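Local coordinates for protein putative poly(3-hydroxybutyrate) depolymerase LpqC (PDB 3D0K) that is a putative hydrolase of the alpha/beta-hydrolase type, probably cleaving ester bonds such as those of poly(3-hydroxybutyrate), at residues N11-A16 against N130-I136; G213-T219 against P235-A239; A241-Y245 against F259-V265. All coordinates share one frame; numbering follows the deposited sequence.

Contact 1: N11-A16 against N130-I136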
loop_
_atom_site.group_PDB
_atom_site.type_symbol
_atom_site.label_atom_id
_atom_site.label_comp_id
_atom_site.label_asym_id
_atom_site.label_seq_id
_atom_site.Cartn_x
_atom_site.Cartn_y
_atom_site.Cartn_z
ATOM N N ASN A 11 -12.798 4.744 18.815
ATOM C CA ASN A 11 -11.913 5.195 17.731
ATOM C C ASN A 11 -12.642 6.076 16.724
ATOM O O ASN A 11 -12.076 7.052 16.251
ATOM C CB ASN A 11 -11.265 4.021 16.997
ATOM C CG ASN A 11 -10.038 3.486 17.727
ATOM O OD1 ASN A 11 -9.401 4.218 18.497
ATOM N ND2 ASN A 11 -9.714 2.217 17.507
ATOM N N ALA A 12 -13.915 5.759 16.444
ATOM C CA ALA A 12 -14.702 6.603 15.521
ATOM C C ALA A 12 -14.901 8.000 16.136
ATOM O O ALA A 12 -14.740 9.004 15.436
ATOM C CB ALA A 12 -16.037 5.963 15.196
ATOM N N ASP A 13 -15.233 8.064 17.432
ATOM C CA ASP A 13 -15.404 9.367 18.129
ATOM C C ASP A 13 -14.128 10.182 18.069
ATOM O O ASP A 13 -14.166 11.342 17.736
ATOM C CB ASP A 13 -15.823 9.225 19.590
ATOM C CG ASP A 13 -17.135 8.487 19.759
ATOM O OD1 ASP A 13 -18.039 8.693 18.898
ATOM O OD2 ASP A 13 -17.265 7.706 20.756
ATOM N N ARG A 14 -13.007 9.545 18.383
ATOM C CA ARG A 14 -11.676 10.200 18.278
ATOM C C ARG A 14 -11.401 10.773 16.907
ATOM O O ARG A 14 -10.997 11.943 16.781
ATOM C CB ARG A 14 -10.547 9.266 18.725
ATOM C CG ARG A 14 -10.468 9.245 20.239
ATOM C CD ARG A 14 -9.285 8.437 20.781
ATOM N NE ARG A 14 -9.660 7.033 20.841
ATOM C CZ ARG A 14 -10.289 6.451 21.859
ATOM N NH1 ARG A 14 -10.621 7.136 22.957
ATOM N NH2 ARG A 14 -10.597 5.164 21.772
ATOM N N ILE A 15 -11.687 9.972 15.888
ATOM C CA ILE A 15 -11.437 10.371 14.508
ATOM C C ILE A 15 -12.342 11.552 14.152
ATOM O O ILE A 15 -11.935 12.438 13.426
ATOM C CB ILE A 15 -11.615 9.183 13.495
ATOM C CG1 ILE A 15 -10.455 8.192 13.635
ATOM C CG2 ILE A 15 -11.692 9.718 12.019
ATOM C CD1 ILE A 15 -10.630 6.916 12.856
ATOM N N ALA A 16 -13.582 11.532 14.633
ATOM C CA ALA A 16 -14.517 12.633 14.386
ATOM C C ALA A 16 -13.986 13.964 14.932
ATOM O O ALA A 16 -14.130 15.018 14.301
ATOM C CB ALA A 16 -15.916 12.295 14.983
ATOM N N ASN A 130 -13.821 3.103 10.718
ATOM C CA ASN A 130 -13.902 4.125 11.705
ATOM C C ASN A 130 -14.029 5.554 11.190
ATOM O O ASN A 130 -14.753 6.373 11.814
ATOM C CB ASN A 130 -12.837 3.928 12.785
ATOM C CG ASN A 130 -13.288 2.912 13.828
ATOM O OD1 ASN A 130 -14.424 2.953 14.281
ATOM N ND2 ASN A 130 -12.415 2.008 14.194
ATOM N N ILE A 131 -13.375 5.825 10.064
ATOM C CA ILE A 131 -13.512 7.111 9.340
ATOM C C ILE A 131 -14.955 7.250 8.882
ATOM O O ILE A 131 -15.575 8.310 9.014
ATOM C CB ILE A 131 -12.499 7.182 8.150
ATOM C CG1 ILE A 131 -11.068 7.269 8.706
ATOM C CG2 ILE A 131 -12.770 8.382 7.194
ATOM C CD1 ILE A 131 -9.963 7.319 7.627
ATOM N N ARG A 132 -15.498 6.153 8.358
ATOM C CA ARG A 132 -16.920 6.131 7.992
ATOM C C ARG A 132 -17.915 6.245 9.163
ATOM O O ARG A 132 -18.903 6.976 9.052
ATOM C CB ARG A 132 -17.186 4.864 7.176
ATOM C CG ARG A 132 -18.196 5.002 6.049
ATOM C CD ARG A 132 -18.105 3.735 5.193
ATOM N NE ARG A 132 -18.602 2.546 5.888
ATOM C CZ ARG A 132 -19.607 1.784 5.449
ATOM N NH1 ARG A 132 -20.234 2.076 4.301
ATOM N NH2 ARG A 132 -19.993 0.730 6.163
ATOM N N ALA A 133 -17.671 5.539 10.270
ATOM C CA ALA A 133 -18.520 5.671 11.453
ATOM C C ALA A 133 -18.394 7.069 12.032
ATOM O O ALA A 133 -19.355 7.569 12.576
ATOM C CB ALA A 133 -18.186 4.592 12.523
ATOM N N ALA A 134 -17.244 7.734 11.833
ATOM C CA ALA A 134 -17.047 9.110 12.330
ATOM C C ALA A 134 -17.802 10.107 11.464
ATOM O O ALA A 134 -17.929 11.278 11.831
ATOM C CB ALA A 134 -15.536 9.444 12.298
ATOM N N GLU A 135 -18.278 9.647 10.298
ATOM C CA GLU A 135 -18.993 10.470 9.288
ATOM C C GLU A 135 -18.033 11.506 8.695
ATOM O O GLU A 135 -18.461 12.586 8.261
ATOM C CB GLU A 135 -20.271 11.149 9.843
ATOM C CG GLU A 135 -21.437 10.189 10.183
ATOM C CD GLU A 135 -22.708 10.933 10.612
ATOM O OE1 GLU A 135 -22.751 11.539 11.727
ATOM O OE2 GLU A 135 -23.685 10.935 9.835
ATOM N N ILE A 136 -16.738 11.191 8.719
ATOM C CA ILE A 136 -15.726 12.079 8.147
ATOM C C ILE A 136 -15.730 11.901 6.616
ATOM O O ILE A 136 -15.595 12.872 5.851
ATOM C CB ILE A 136 -14.332 11.811 8.786
ATOM C CG1 ILE A 136 -14.300 12.300 10.250
ATOM C CG2 ILE A 136 -13.205 12.437 7.948
ATOM C CD1 ILE A 136 -14.535 13.820 10.443
HETATM O O HOH W 1 -15.259 3.103 16.858
#
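Ala12 and Ile15, on the inward face of helix 11-18, lie against Asn130, Ala133 and Ala134 of the segment 130-136. The backbones come closest at Ala12 and Asn130, whose CA atoms are 4.6 Å apart, a spacing consistent with the small side chains of Ala12, Ala133 and Ala134.

The apolar contacts form two groups. Around the alanines, Ala12 CB meets Ala133 CB at 3.7 Å, while Ala134 CB sits 3.3 Å from Ala12 O and also touches Ala16 N and CB. The methyl of Ala134 thus lies beside the helical bond from Ala16 N to Ala12 O. Around Ile15 the two branches divide the work. With CG1 anti to the carbonyl carbon (chi1 -72°), the extended arm carries CD1 to within 3.7 Å of Asn130 CB, the two side chains crossing at nearly a right angle. The CG2 branch turns instead to Ala134 CB at 3.9 Å and to CG1 of both Ile131 and Ile136. Glu135, at positive phi (66°), makes a Schellman motif, with Ile136 N bonded back to Ile131 O; the turn is consistent with bringing Ile136 to this cluster.

Polar contact is indirect. One water accepts from Ala12 N at 3.0 Å and donates to Asn130 OD1 at 2.7 Å, joining the first turn of one helix to the amide of the other. Asn130 ND2 is hydrogen-bonded to Tyr29 OH, and Asn11 ND2 to Leu30 O, so strand 23-29 and the residue after it tie down both amides.

The contact therefore places the N-terminal helix beside helix 122-133 at one edge of the sheet: methyl groups set the close spacing, and the water is the polar link between the segments, while Tyr29 and Leu30 hold the two amides.

Contact 2: G213-T219 against P235-A239. With SO4 (sulfate ion), chain E.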
loop_
_atom_site.group_PDB
_atom_site.type_symbol
_atom_site.label_atom_id
_atom_site.label_comp_id
_atom_site.label_asym_id
_atom_site.label_seq_id
_atom_site.Cartn_x
_atom_site.Cartn_y
_atom_site.Cartn_z
ATOM N N GLY A 213 9.377 2.612 -11.493
ATOM C CA GLY A 213 10.280 3.605 -12.085
ATOM C C GLY A 213 11.352 2.876 -12.846
ATOM O O GLY A 213 11.958 1.916 -12.329
ATOM N N ASP A 214 11.600 3.283 -14.092
ATOM C CA ASP A 214 12.590 2.576 -14.909
ATOM C C ASP A 214 14.043 2.934 -14.613
ATOM O O ASP A 214 14.971 2.360 -15.194
ATOM C CB ASP A 214 12.249 2.630 -16.409
ATOM C CG ASP A 214 12.499 3.997 -17.054
ATOM O OD1 ASP A 214 13.095 4.913 -16.422
ATOM O OD2 ASP A 214 12.092 4.136 -18.239
ATOM N N GLN A 215 14.226 3.891 -13.710
ATOM C CA GLN A 215 15.509 4.224 -13.146
ATOM C C GLN A 215 15.677 3.626 -11.718
ATOM O O GLN A 215 16.659 3.925 -11.044
ATOM C CB GLN A 215 15.710 5.756 -13.115
ATOM C CG GLN A 215 15.713 6.440 -14.506
ATOM C CD GLN A 215 16.690 5.788 -15.475
ATOM O OE1 GLN A 215 16.272 5.198 -16.467
ATOM N NE2 GLN A 215 17.996 5.852 -15.166
ATOM N N ASP A 216 14.751 2.766 -11.264
ATOM C CA ASP A 216 14.953 2.105 -9.960
ATOM C C ASP A 216 15.791 0.861 -10.225
ATOM O O ASP A 216 15.303 -0.292 -10.203
ATOM C CB ASP A 216 13.601 1.792 -9.266
ATOM C CG ASP A 216 13.740 1.543 -7.761
ATOM O OD1 ASP A 216 14.840 1.229 -7.255
ATOM O OD2 ASP A 216 12.724 1.654 -7.051
ATOM N N ILE A 217 17.068 1.126 -10.526
ATOM C CA ILE A 217 17.948 0.104 -11.084
ATOM C C ILE A 217 19.289 0.062 -10.364
ATOM O O ILE A 217 20.184 -0.639 -10.802
ATOM C CB ILE A 217 18.175 0.274 -12.644
ATOM C CG1 ILE A 217 18.789 1.663 -12.973
ATOM C CG2 ILE A 217 16.856 -0.022 -13.430
ATOM C CD1 ILE A 217 19.457 1.761 -14.343
ATOM N N ALA A 218 19.406 0.773 -9.249
ATOM C CA ALA A 218 20.607 0.687 -8.414
ATOM C C ALA A 218 20.639 -0.683 -7.704
ATOM O O ALA A 218 19.583 -1.204 -7.283
ATOM C CB ALA A 218 20.627 1.842 -7.403
ATOM N N THR A 219 21.830 -1.257 -7.563
ATOM C CA THR A 219 21.980 -2.710 -7.245
ATOM C C THR A 219 22.670 -3.069 -5.906
ATOM O O THR A 219 23.368 -2.229 -5.296
ATOM C CB THR A 219 22.718 -3.452 -8.381
ATOM O OG1 THR A 219 24.025 -2.886 -8.551
ATOM C CG2 THR A 219 21.929 -3.361 -9.722
ATOM N N PRO A 235 17.840 -8.334 -10.427
ATOM C CA PRO A 235 18.941 -7.582 -9.781
ATOM C C PRO A 235 18.548 -6.268 -9.092
ATOM O O PRO A 235 19.343 -5.737 -8.300
ATOM C CB PRO A 235 19.918 -7.310 -10.941
ATOM C CG PRO A 235 19.043 -7.370 -12.185
ATOM C CD PRO A 235 17.894 -8.295 -11.896
ATOM N N HIS A 236 17.349 -5.750 -9.381
ATOM C CA HIS A 236 16.923 -4.431 -8.938
ATOM C C HIS A 236 15.402 -4.381 -8.948
ATOM O O HIS A 236 14.757 -5.297 -9.466
ATOM C CB HIS A 236 17.555 -3.277 -9.768
ATOM C CG HIS A 236 17.465 -3.463 -11.261
ATOM N ND1 HIS A 236 16.263 -3.604 -11.922
ATOM C CD2 HIS A 236 18.432 -3.558 -12.212
ATOM C CE1 HIS A 236 16.491 -3.787 -13.214
ATOM N NE2 HIS A 236 17.798 -3.775 -13.415
ATOM N N ARG A 237 14.814 -3.307 -8.406
ATOM C CA ARG A 237 13.382 -3.323 -8.170
ATOM C C ARG A 237 12.644 -3.305 -9.496
ATOM O O ARG A 237 11.568 -3.873 -9.604
ATOM C CB ARG A 237 12.948 -2.127 -7.317
ATOM C CG ARG A 237 13.643 -2.092 -5.917
ATOM C CD ARG A 237 13.052 -1.011 -5.056
ATOM N NE ARG A 237 13.661 -0.979 -3.718
ATOM C CZ ARG A 237 14.849 -0.439 -3.429
ATOM N NH1 ARG A 237 15.271 -0.452 -2.163
ATOM N NH2 ARG A 237 15.584 0.144 -4.380
ATOM N N TYR A 238 13.195 -2.614 -10.487
ATOM C CA TYR A 238 12.500 -2.482 -11.767
ATOM C C TYR A 238 12.373 -3.893 -12.411
ATOM O O TYR A 238 11.273 -4.283 -12.867
ATOM C CB TYR A 238 13.266 -1.496 -12.662
ATOM C CG TYR A 238 12.695 -1.320 -14.067
ATOM C CD1 TYR A 238 11.333 -1.032 -14.266
ATOM C CD2 TYR A 238 13.544 -1.366 -15.185
ATOM C CE1 TYR A 238 10.817 -0.854 -15.534
ATOM C CE2 TYR A 238 13.037 -1.188 -16.485
ATOM C CZ TYR A 238 11.675 -0.926 -16.645
ATOM O OH TYR A 238 11.178 -0.756 -17.934
ATOM N N ALA A 239 13.472 -4.672 -12.434
ATOM C CA ALA A 239 13.380 -6.078 -12.911
ATOM C C ALA A 239 12.357 -6.887 -12.113
ATOM O O ALA A 239 11.624 -7.690 -12.689
ATOM C CB ALA A 239 14.720 -6.786 -12.858
HETATM S S SO4 E . 12.212 -1.946 -0.080
HETATM O O1 SO4 E . 10.845 -2.258 -0.499
HETATM O O2 SO4 E . 12.690 -3.111 0.681
HETATM O O3 SO4 E . 13.146 -1.717 -1.145
HETATM O O4 SO4 E . 12.273 -0.892 0.911
HETATM O O HOH W 2 16.623 -1.250 -7.315
#
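The loop after strand 209-213 carries Asp216, which fits the acid position of a Ser-His-Asp triad with Ser148 and His271, and it packs on the start of helix 237-255. Asp216 OD2 is hydrogen-bonded to His271 ND1. Its other oxygen, OD1, forms a salt bridge through the syn lone pair with Arg237 NH2 at 3.2 Å, 15° out of the guanidinium plane. Arg237 is extended from CG to NE, which brings the rest of its guanidinium edge to a sulfate: NE and NH1 both donate to SO4 O3, each N-O distance being 2.7 Å.

In the alpha/beta-hydrolase fold the acid commonly sits on such a loop following a strand. Here the loop begins with a type I turn from Gly213 to Asp216, then bends in an inverse gamma turn centred on Asp216. Tyr238 N binds Asp216 O at 3.1 Å, with an N-H...O angle of 148°.

Two CH-pi contacts accompany this bond. Asp214 CA stands 3.7 Å from the Tyr238 ring centroid, 5° off the normal, and Ile217 CG2 lies 3.8 Å from that of His236, whose opposite face meets Pro235 CG.

Contact 3: A241-Y245 against F259-V265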
loop_
_atom_site.group_PDB
_atom_site.type_symbol
_atom_site.label_atom_id
_atom_site.label_comp_id
_atom_site.label_asym_id
_atom_site.label_seq_id
_atom_site.Cartn_x
_atom_site.Cartn_y
_atom_site.Cartn_z
ATOM N N ALA A 241 9.700 -5.923 -10.548
ATOM C CA ALA A 241 8.338 -5.496 -10.915
ATOM C C ALA A 241 7.854 -6.256 -12.167
ATOM O O ALA A 241 6.759 -6.817 -12.201
ATOM C CB ALA A 241 8.302 -3.955 -11.162
ATOM N N ARG A 242 8.719 -6.380 -13.168
ATOM C CA ARG A 242 8.375 -7.102 -14.402
ATOM C C ARG A 242 8.201 -8.599 -14.137
ATOM O O ARG A 242 7.330 -9.252 -14.713
ATOM C CB ARG A 242 9.480 -6.942 -15.466
ATOM C CG ARG A 242 9.843 -5.500 -15.820
ATOM C CD ARG A 242 10.347 -5.442 -17.323
ATOM N NE ARG A 242 9.141 -5.265 -18.141
ATOM C CZ ARG A 242 8.736 -4.119 -18.698
ATOM N NH1 ARG A 242 7.592 -4.096 -19.380
ATOM N NH2 ARG A 242 9.467 -3.005 -18.606
ATOM N N HIS A 243 9.032 -9.124 -13.256
ATOM C CA HIS A 243 8.999 -10.532 -12.867
ATOM C C HIS A 243 7.637 -10.811 -12.201
ATOM O O HIS A 243 7.002 -11.813 -12.533
ATOM C CB HIS A 243 10.163 -10.815 -11.926
ATOM C CG HIS A 243 10.319 -12.254 -11.531
ATOM N ND1 HIS A 243 9.635 -12.808 -10.468
ATOM C CD2 HIS A 243 11.102 -13.239 -12.025
ATOM C CE1 HIS A 243 9.982 -14.084 -10.332
ATOM N NE2 HIS A 243 10.869 -14.373 -11.266
ATOM N N TYR A 244 7.214 -9.949 -11.272
ATOM C CA TYR A 244 5.932 -10.135 -10.565
ATOM C C TYR A 244 4.740 -10.130 -11.518
ATOM O O TYR A 244 3.860 -11.017 -11.469
ATOM C CB TYR A 244 5.763 -9.037 -9.495
ATOM C CG TYR A 244 4.517 -9.132 -8.660
ATOM C CD1 TYR A 244 4.253 -10.251 -7.823
ATOM C CD2 TYR A 244 3.621 -8.039 -8.627
ATOM C CE1 TYR A 244 3.072 -10.278 -7.014
ATOM C CE2 TYR A 244 2.513 -8.062 -7.808
ATOM C CZ TYR A 244 2.255 -9.186 -7.017
ATOM O OH TYR A 244 1.132 -9.160 -6.201
ATOM N N TYR A 245 4.725 -9.116 -12.365
ATOM C CA TYR A 245 3.718 -8.996 -13.406
ATOM C C TYR A 245 3.590 -10.262 -14.268
ATOM O O TYR A 245 2.504 -10.786 -14.453
ATOM C CB TYR A 245 3.958 -7.756 -14.255
ATOM C CG TYR A 245 2.902 -7.583 -15.324
ATOM C CD1 TYR A 245 1.615 -7.129 -14.999
ATOM C CD2 TYR A 245 3.182 -7.880 -16.659
ATOM C CE1 TYR A 245 0.656 -6.953 -16.005
ATOM C CE2 TYR A 245 2.202 -7.725 -17.659
ATOM C CZ TYR A 245 0.972 -7.254 -17.316
ATOM O OH TYR A 245 0.022 -7.103 -18.300
ATOM N N PHE A 259 -7.432 -11.801 -15.447
ATOM C CA PHE A 259 -6.230 -11.164 -14.924
ATOM C C PHE A 259 -6.343 -9.654 -15.093
ATOM O O PHE A 259 -6.429 -9.166 -16.215
ATOM C CB PHE A 259 -5.028 -11.660 -15.699
ATOM C CG PHE A 259 -3.715 -11.074 -15.260
ATOM C CD1 PHE A 259 -3.217 -11.327 -13.969
ATOM C CD2 PHE A 259 -2.914 -10.366 -16.181
ATOM C CE1 PHE A 259 -1.990 -10.820 -13.582
ATOM C CE2 PHE A 259 -1.647 -9.843 -15.783
ATOM C CZ PHE A 259 -1.190 -10.077 -14.518
ATOM N N GLY A 260 -6.325 -8.936 -13.972
ATOM C CA GLY A 260 -6.637 -7.506 -13.932
ATOM C C GLY A 260 -5.431 -6.592 -13.759
ATOM O O GLY A 260 -5.567 -5.362 -13.908
ATOM N N TRP A 261 -4.257 -7.153 -13.469
ATOM C CA TRP A 261 -3.104 -6.281 -13.124
ATOM C C TRP A 261 -2.645 -5.464 -14.313
ATOM O O TRP A 261 -2.811 -5.877 -15.451
ATOM C CB TRP A 261 -1.917 -7.063 -12.582
ATOM C CG TRP A 261 -2.160 -7.928 -11.405
ATOM C CD1 TRP A 261 -3.329 -8.044 -10.618
ATOM C CD2 TRP A 261 -1.197 -8.791 -10.817
ATOM N NE1 TRP A 261 -3.101 -8.956 -9.610
ATOM C CE2 TRP A 261 -1.806 -9.410 -9.695
ATOM C CE3 TRP A 261 0.153 -9.093 -11.131
ATOM C CZ2 TRP A 261 -1.139 -10.359 -8.901
ATOM C CZ3 TRP A 261 0.841 -10.015 -10.314
ATOM C CH2 TRP A 261 0.190 -10.653 -9.227
ATOM N N GLN A 262 -2.090 -4.278 -14.037
ATOM C CA GLN A 262 -1.470 -3.469 -15.054
ATOM C C GLN A 262 -0.093 -3.102 -14.546
ATOM O O GLN A 262 0.055 -2.674 -13.391
ATOM C CB GLN A 262 -2.283 -2.189 -15.287
ATOM C CG GLN A 262 -3.805 -2.441 -15.383
ATOM C CD GLN A 262 -4.341 -2.531 -16.818
ATOM O OE1 GLN A 262 -5.315 -1.837 -17.165
ATOM N NE2 GLN A 262 -3.709 -3.358 -17.664
ATOM N N LEU A 263 0.895 -3.263 -15.410
ATOM C CA LEU A 263 2.251 -2.801 -15.174
ATOM C C LEU A 263 2.446 -1.413 -15.797
ATOM O O LEU A 263 2.358 -1.244 -17.021
ATOM C CB LEU A 263 3.271 -3.807 -15.737
ATOM C CG LEU A 263 4.746 -3.368 -15.573
ATOM C CD1 LEU A 263 5.166 -3.328 -14.078
ATOM C CD2 LEU A 263 5.757 -4.243 -16.356
ATOM N N GLN A 264 2.701 -0.412 -14.976
ATOM C CA GLN A 264 2.858 0.939 -15.517
ATOM C C GLN A 264 4.278 1.409 -15.271
ATOM O O GLN A 264 4.659 1.650 -14.138
ATOM C CB GLN A 264 1.826 1.889 -14.849
ATOM C CG GLN A 264 2.054 3.350 -15.236
ATOM C CD GLN A 264 1.765 3.606 -16.699
ATOM O OE1 GLN A 264 2.677 3.877 -17.514
ATOM N NE2 GLN A 264 0.490 3.538 -17.051
ATOM N N VAL A 265 5.107 1.474 -16.318
ATOM C CA VAL A 265 6.466 1.924 -16.144
ATOM C C VAL A 265 6.477 3.440 -16.109
ATOM O O VAL A 265 5.841 4.083 -16.939
ATOM C CB VAL A 265 7.336 1.428 -17.307
ATOM C CG1 VAL A 265 8.786 1.909 -17.145
ATOM C CG2 VAL A 265 7.247 -0.124 -17.359
HETATM O O HOH W 3 0.185 -4.013 -18.030
#
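Tyr245, on helix 237-255, has CG anti to the backbone N (chi1 -178°), which carries its ring over Leu263. From CB the ring begins at CG, which lies 3.8 Å from Leu263 CB. CD1 is held equally close by the same methylene, which sits over the ring face. Further out, CE1 comes 3.7 Å from Trp261 O, which lies at the ring edge, and it also meets Phe259 CE2 at 3.7 Å; those two rings meet obliquely, their planes at 52°. At the tip, OH makes a weak bond to a water that accepts from Leu263 N at 2.8 Å.

Neighbouring Tyr244 forms an offset stack with the six-membered ring of Trp261, centroids 4.5 Å apart. Trp261 NE1 is bonded to Leu203 O, which helps hold the indole in place. Arg242, nearly one turn before Tyr245, lays one guanidinium face against Leu263 CD2, which sits toward its rim, 3.5 Å from NH1.

Segment 241-245 runs nearly antiparallel (163°) to 262-265, on an outermost strand of the sheet, and it is held there by aromatic faces and aliphatic carbons, with one water as a polar bridge, weak on the Tyr245 side.

Contacts 2 and 3 are neighbours on helix 237-255, their centres about 14 Å apart. They meet at Val265, whose CG1 lies 3.6 Å from Asp214 CB and 3.7 Å from Tyr238 OH, so the edge strand of contact 3 abuts the loop of contact 2. That loop bears the probable triad acid, and Arg237 of contact 2 also touches the apparent nucleophile elbow; the sulfate, bound in addition by Gln152, lies beside this presumed active site. Contact 1 is remote: its centre is about 40 Å from that of contact 2 and 35 Å from that of contact 3, across the chain's centre, near the other sheet edge.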